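Local coordinates for flagellar biosynthesis protein FlhA (Bacillus subtilis, PDB 3MIX) that takes part in the export of flagellar proteins, the chain here being the cytosolic domain of this membrane-embedded component of the flagellar type III secretion system, at residues 77-89 / 229-241. Sequence-based numbering, arbitrary orientation.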
loop_
_atom_site.group_PDB
_atom_site.type_symbol
_atom_site.label_atom_id
_atom_site.label_comp_id
_atom_site.label_asym_id
_atom_site.label_seq_id
_atom_site.Cartn_x
_atom_site.Cartn_y
_atom_site.Cartn_z
ATOM N N ARG A 77 -0.143 -13.570 -6.149
ATOM C CA ARG A 77 -0.244 -13.828 -4.714
ATOM C C ARG A 77 1.117 -14.263 -4.153
ATOM O O ARG A 77 1.512 -13.841 -3.056
ATOM C CB ARG A 77 -1.326 -14.870 -4.426
ATOM C CG ARG A 77 -1.400 -15.326 -2.962
ATOM C CD ARG A 77 -2.493 -16.338 -2.676
ATOM N NE ARG A 77 -3.814 -15.738 -2.835
ATOM C CZ ARG A 77 -4.597 -15.940 -3.905
ATOM N NH1 ARG A 77 -4.196 -16.759 -4.868
ATOM N NH2 ARG A 77 -5.782 -15.342 -4.009
ATOM N N ARG A 78 1.848 -15.076 -4.926
ATOM C CA ARG A 78 3.189 -15.507 -4.519
ATOM C C ARG A 78 4.191 -14.361 -4.538
ATOM O O ARG A 78 4.899 -14.151 -3.562
ATOM C CB ARG A 78 3.647 -16.738 -5.318
ATOM C CG ARG A 78 2.516 -17.783 -5.363
ATOM C CD ARG A 78 2.933 -19.246 -5.454
ATOM N NE ARG A 78 3.558 -19.594 -6.717
ATOM C CZ ARG A 78 3.234 -20.650 -7.461
ATOM N NH1 ARG A 78 2.265 -21.493 -7.101
ATOM N NH2 ARG A 78 3.897 -20.872 -8.582
ATOM N N GLN A 79 4.233 -13.598 -5.621
ATOM C CA GLN A 79 5.133 -12.445 -5.703
ATOM C C GLN A 79 4.944 -11.448 -4.563
ATOM O O GLN A 79 5.905 -11.019 -3.923
ATOM C CB GLN A 79 4.951 -11.712 -7.037
ATOM C CG GLN A 79 5.858 -10.473 -7.205
ATOM C CD GLN A 79 5.321 -9.446 -8.226
ATOM O OE1 GLN A 79 5.488 -8.223 -8.050
ATOM N NE2 GLN A 79 4.670 -9.939 -9.289
ATOM N N LEU A 80 3.692 -11.066 -4.330
ATOM C CA LEU A 80 3.383 -9.998 -3.403
ATOM C C LEU A 80 3.536 -10.439 -1.966
ATOM O O LEU A 80 3.836 -9.621 -1.119
ATOM C CB LEU A 80 1.968 -9.484 -3.650
ATOM C CG LEU A 80 1.848 -8.724 -4.968
ATOM C CD1 LEU A 80 0.447 -8.174 -5.037
ATOM C CD2 LEU A 80 2.887 -7.618 -5.037
ATOM N N ALA A 81 3.313 -11.725 -1.700
ATOM C CA ALA A 81 3.620 -12.290 -0.398
ATOM C C ALA A 81 5.100 -12.130 -0.080
ATOM O O ALA A 81 5.442 -11.749 1.053
ATOM C CB ALA A 81 3.210 -13.764 -0.320
ATOM N N LEU A 82 5.964 -12.396 -1.069
ATOM C CA LEU A 82 7.411 -12.352 -0.849
ATOM C C LEU A 82 7.903 -10.923 -0.835
ATOM O O LEU A 82 8.827 -10.597 -0.094
ATOM C CB LEU A 82 8.205 -13.185 -1.885
ATOM C CG LEU A 82 7.923 -14.703 -1.907
ATOM C CD1 LEU A 82 8.499 -15.383 -3.148
ATOM C CD2 LEU A 82 8.460 -15.403 -0.628
ATOM N N GLU A 83 7.302 -10.066 -1.651
ATOM C CA GLU A 83 7.756 -8.680 -1.684
ATOM C C GLU A 83 7.145 -7.837 -0.556
ATOM O O GLU A 83 7.818 -6.959 -0.023
ATOM C CB GLU A 83 7.396 -8.066 -3.015
ATOM C CG GLU A 83 7.851 -6.645 -3.179
ATOM C CD GLU A 83 7.341 -6.068 -4.486
ATOM O OE1 GLU A 83 7.014 -6.860 -5.401
ATOM O OE2 GLU A 83 7.275 -4.821 -4.600
ATOM N N LEU A 84 5.882 -8.101 -0.189
ATOM C CA LEU A 84 5.174 -7.226 0.744
ATOM C C LEU A 84 4.982 -7.847 2.124
ATOM O O LEU A 84 4.867 -7.113 3.120
ATOM C CB LEU A 84 3.798 -6.776 0.171
ATOM C CG LEU A 84 3.738 -5.972 -1.132
ATOM C CD1 LEU A 84 2.281 -5.616 -1.454
ATOM C CD2 LEU A 84 4.579 -4.715 -1.082
ATOM N N GLY A 85 4.961 -9.192 2.175
ATOM C CA GLY A 85 4.612 -9.923 3.377
ATOM C C GLY A 85 3.099 -10.061 3.522
ATOM O O GLY A 85 2.627 -10.595 4.513
ATOM N N LEU A 86 2.358 -9.553 2.536
ATOM C CA LEU A 86 0.895 -9.667 2.463
ATOM C C LEU A 86 0.496 -10.798 1.494
ATOM O O LEU A 86 0.939 -10.838 0.348
ATOM C CB LEU A 86 0.280 -8.348 1.963
ATOM C CG LEU A 86 -1.237 -8.325 1.695
ATOM C CD1 LEU A 86 -2.085 -8.393 2.968
ATOM C CD2 LEU A 86 -1.673 -7.151 0.832
ATOM N N VAL A 87 -0.321 -11.711 1.996
ATOM C CA VAL A 87 -0.921 -12.747 1.238
ATOM C C VAL A 87 -2.338 -12.296 0.882
ATOM O O VAL A 87 -3.226 -12.285 1.738
ATOM C CB VAL A 87 -1.072 -14.037 2.045
ATOM C CG1 VAL A 87 -1.660 -15.097 1.144
ATOM C CG2 VAL A 87 0.262 -14.511 2.592
ATOM N N ILE A 88 -2.541 -11.981 -0.392
ATOM C CA ILE A 88 -3.832 -11.520 -0.847
ATOM C C ILE A 88 -4.855 -12.635 -0.760
ATOM O O ILE A 88 -4.531 -13.827 -0.959
ATOM C CB ILE A 88 -3.787 -10.897 -2.268
ATOM C CG1 ILE A 88 -3.427 -11.952 -3.315
ATOM C CG2 ILE A 88 -2.820 -9.690 -2.286
ATOM C CD1 ILE A 88 -3.720 -11.514 -4.759
ATOM N N PRO A 89 -6.088 -12.260 -0.431
ATOM C CA PRO A 89 -7.179 -13.227 -0.362
ATOM C C PRO A 89 -7.608 -13.667 -1.761
ATOM O O PRO A 89 -7.101 -13.176 -2.788
ATOM C CB PRO A 89 -8.302 -12.444 0.334
ATOM C CG PRO A 89 -8.024 -10.965 -0.090
ATOM C CD PRO A 89 -6.514 -10.874 -0.127
ATOM N N LYS A 229 -0.493 0.539 8.348
ATOM C CA LYS A 229 0.275 1.768 8.262
ATOM C C LYS A 229 1.676 1.540 7.634
ATOM O O LYS A 229 2.152 2.367 6.863
ATOM C CB LYS A 229 0.356 2.423 9.645
ATOM C CG LYS A 229 0.834 3.852 9.531
ATOM C CD LYS A 229 0.177 4.800 10.512
ATOM C CE LYS A 229 0.513 6.231 10.099
ATOM N NZ LYS A 229 0.377 7.170 11.240
ATOM N N LEU A 230 2.310 0.407 7.948
ATOM C CA LEU A 230 3.519 0.003 7.248
ATOM C C LEU A 230 3.274 -0.179 5.738
ATOM O O LEU A 230 3.985 0.434 4.916
ATOM C CB LEU A 230 4.149 -1.254 7.887
ATOM C CG LEU A 230 4.671 -1.023 9.333
ATOM C CD1 LEU A 230 5.011 -2.345 10.031
ATOM C CD2 LEU A 230 5.903 -0.050 9.385
ATOM N N LEU A 231 2.275 -0.993 5.375
ATOM C CA LEU A 231 1.979 -1.252 3.952
ATOM C C LEU A 231 1.641 0.013 3.205
ATOM O O LEU A 231 2.038 0.170 2.070
ATOM C CB LEU A 231 0.860 -2.283 3.759
ATOM C CG LEU A 231 1.319 -3.653 4.275
ATOM C CD1 LEU A 231 0.192 -4.657 4.254
ATOM C CD2 LEU A 231 2.579 -4.191 3.498
ATOM N N LYS A 232 0.914 0.903 3.870
ATOM C CA LYS A 232 0.519 2.167 3.289
ATOM C C LYS A 232 1.716 2.933 2.732
ATOM O O LYS A 232 1.639 3.491 1.645
ATOM C CB LYS A 232 -0.170 3.018 4.349
ATOM C CG LYS A 232 -0.889 4.236 3.808
ATOM C CD LYS A 232 -2.016 4.681 4.776
ATOM C CE LYS A 232 -1.464 5.405 6.054
ATOM N NZ LYS A 232 -2.425 5.484 7.262
ATOM N N GLU A 233 2.817 2.949 3.476
ATOM C CA GLU A 233 4.031 3.616 3.034
ATOM C C GLU A 233 5.020 2.667 2.354
ATOM O O GLU A 233 6.198 3.002 2.190
ATOM C CB GLU A 233 4.686 4.345 4.217
ATOM C CG GLU A 233 3.700 5.263 4.976
ATOM C CD GLU A 233 4.410 6.304 5.860
ATOM O OE1 GLU A 233 5.257 7.054 5.341
ATOM O OE2 GLU A 233 4.103 6.391 7.071
ATOM N N LYS A 234 4.555 1.484 1.964
ATOM C CA LYS A 234 5.358 0.574 1.127
ATOM C C LYS A 234 6.483 -0.093 1.932
ATOM O O LYS A 234 7.507 -0.507 1.374
ATOM C CB LYS A 234 5.958 1.283 -0.117
ATOM C CG LYS A 234 4.971 2.027 -1.032
ATOM C CD LYS A 234 3.645 1.267 -1.198
ATOM C CE LYS A 234 2.591 2.056 -2.001
ATOM N NZ LYS A 234 1.613 2.726 -1.105
ATOM N N VAL A 235 6.293 -0.184 3.240
ATOM C CA VAL A 235 7.256 -0.858 4.082
ATOM C C VAL A 235 6.781 -2.284 4.132
ATOM O O VAL A 235 5.686 -2.561 4.611
ATOM C CB VAL A 235 7.320 -0.248 5.517
ATOM C CG1 VAL A 235 8.234 -1.092 6.426
ATOM C CG2 VAL A 235 7.784 1.232 5.477
ATOM N N SER A 236 7.592 -3.190 3.610
ATOM C CA SER A 236 7.268 -4.616 3.681
ATOM C C SER A 236 7.047 -5.057 5.152
ATOM O O SER A 236 7.739 -4.566 6.083
ATOM C CB SER A 236 8.413 -5.431 3.070
ATOM O OG SER A 236 8.239 -6.821 3.309
ATOM N N ILE A 237 6.105 -5.978 5.344
ATOM C CA ILE A 237 5.865 -6.591 6.651
ATOM C C ILE A 237 6.355 -8.045 6.720
ATOM O O ILE A 237 5.873 -8.817 7.561
ATOM C CB ILE A 237 4.369 -6.481 7.074
ATOM C CG1 ILE A 237 3.442 -7.214 6.070
ATOM C CG2 ILE A 237 3.947 -4.968 7.210
ATOM C CD1 ILE A 237 1.977 -7.283 6.484
ATOM N N ARG A 238 7.315 -8.420 5.860
ATOM C CA ARG A 238 7.984 -9.739 5.959
ATOM C C ARG A 238 8.729 -10.021 7.248
ATOM O O ARG A 238 8.752 -11.162 7.698
ATOM C CB ARG A 238 8.956 -9.960 4.793
ATOM C CG ARG A 238 8.144 -10.038 3.500
ATOM C CD ARG A 238 8.518 -11.157 2.664
ATOM N NE ARG A 238 8.903 -12.360 3.381
ATOM C CZ ARG A 238 9.824 -13.188 2.913
ATOM N NH1 ARG A 238 10.148 -14.277 3.579
ATOM N NH2 ARG A 238 10.437 -12.902 1.781
ATOM N N ASN A 239 9.344 -8.995 7.832
ATOM C CA ASN A 239 10.140 -9.168 9.024
ATOM C C ASN A 239 9.220 -9.082 10.254
ATOM O O ASN A 239 9.220 -8.090 11.013
ATOM C CB ASN A 239 11.261 -8.122 9.089
ATOM C CG ASN A 239 12.343 -8.483 10.127
ATOM O OD1 ASN A 239 13.453 -7.919 10.109
ATOM N ND2 ASN A 239 12.036 -9.442 11.003
ATOM N N LEU A 240 8.454 -10.144 10.436
ATOM C CA LEU A 240 7.466 -10.209 11.488
ATOM C C LEU A 240 8.107 -10.268 12.869
ATOM O O LEU A 240 7.536 -9.738 13.839
ATOM C CB LEU A 240 6.547 -11.424 11.289
ATOM C CG LEU A 240 5.575 -11.399 10.110
ATOM C CD1 LEU A 240 4.911 -12.790 9.937
ATOM C CD2 LEU A 240 4.532 -10.273 10.286
ATOM N N VAL A 241 9.280 -10.915 12.944
ATOM C CA VAL A 241 10.016 -11.024 14.195
ATOM C C VAL A 241 10.363 -9.654 14.760
ATOM O O VAL A 241 10.035 -9.339 15.903
ATOM C CB VAL A 241 11.259 -11.960 14.053
ATOM C CG1 VAL A 241 12.105 -11.983 15.345
ATOM C CG2 VAL A 241 10.764 -13.390 13.710
HETATM O O HOH W 1 4.682 -11.199 6.483
#
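A chi1 of 171° carries the Ser236 hydroxyl away from its own N, to a place in front of the carbonyls of Glu83 and Leu84 at the C-terminal end of helix 69-84, while Ile237 holds CG1 between its own N and carbonyl carbon (chi1 61°), laying that branch along Leu84 O and Gly85 O. The backbones are linked by Ile237 N, which donates to Leu84 O at 2.8 Å, nearly straight at 164°. Ser236 OG lies 3.4 Å from both Glu83 O and Leu84 O, weak bonds for which its single proton must choose, and accepts from Arg238 N at 3.1 Å. Replacing Ser236 by alanine removes OG, which would probably leave Arg238 N without that acceptor and the turn freer to shift. Gly85, at positive phi, suits its place because a side chain would run into Ile237 and Arg238; Arg238 CG instead packs 3.5 Å from Gly85 CA. Leu82 CD2 lies over one guanidinium face of Arg238. From helix 220-232, the buried Leu231 suits its place by setting CD2 4.4 Å from Leu84 CB and CD1 4.3 Å from Leu86 CB, and a water bridges Gly85 O and Ile237 O. An ST turn in the linker between helices 220-232 and 240-250 thus meets the end of helix 69-84.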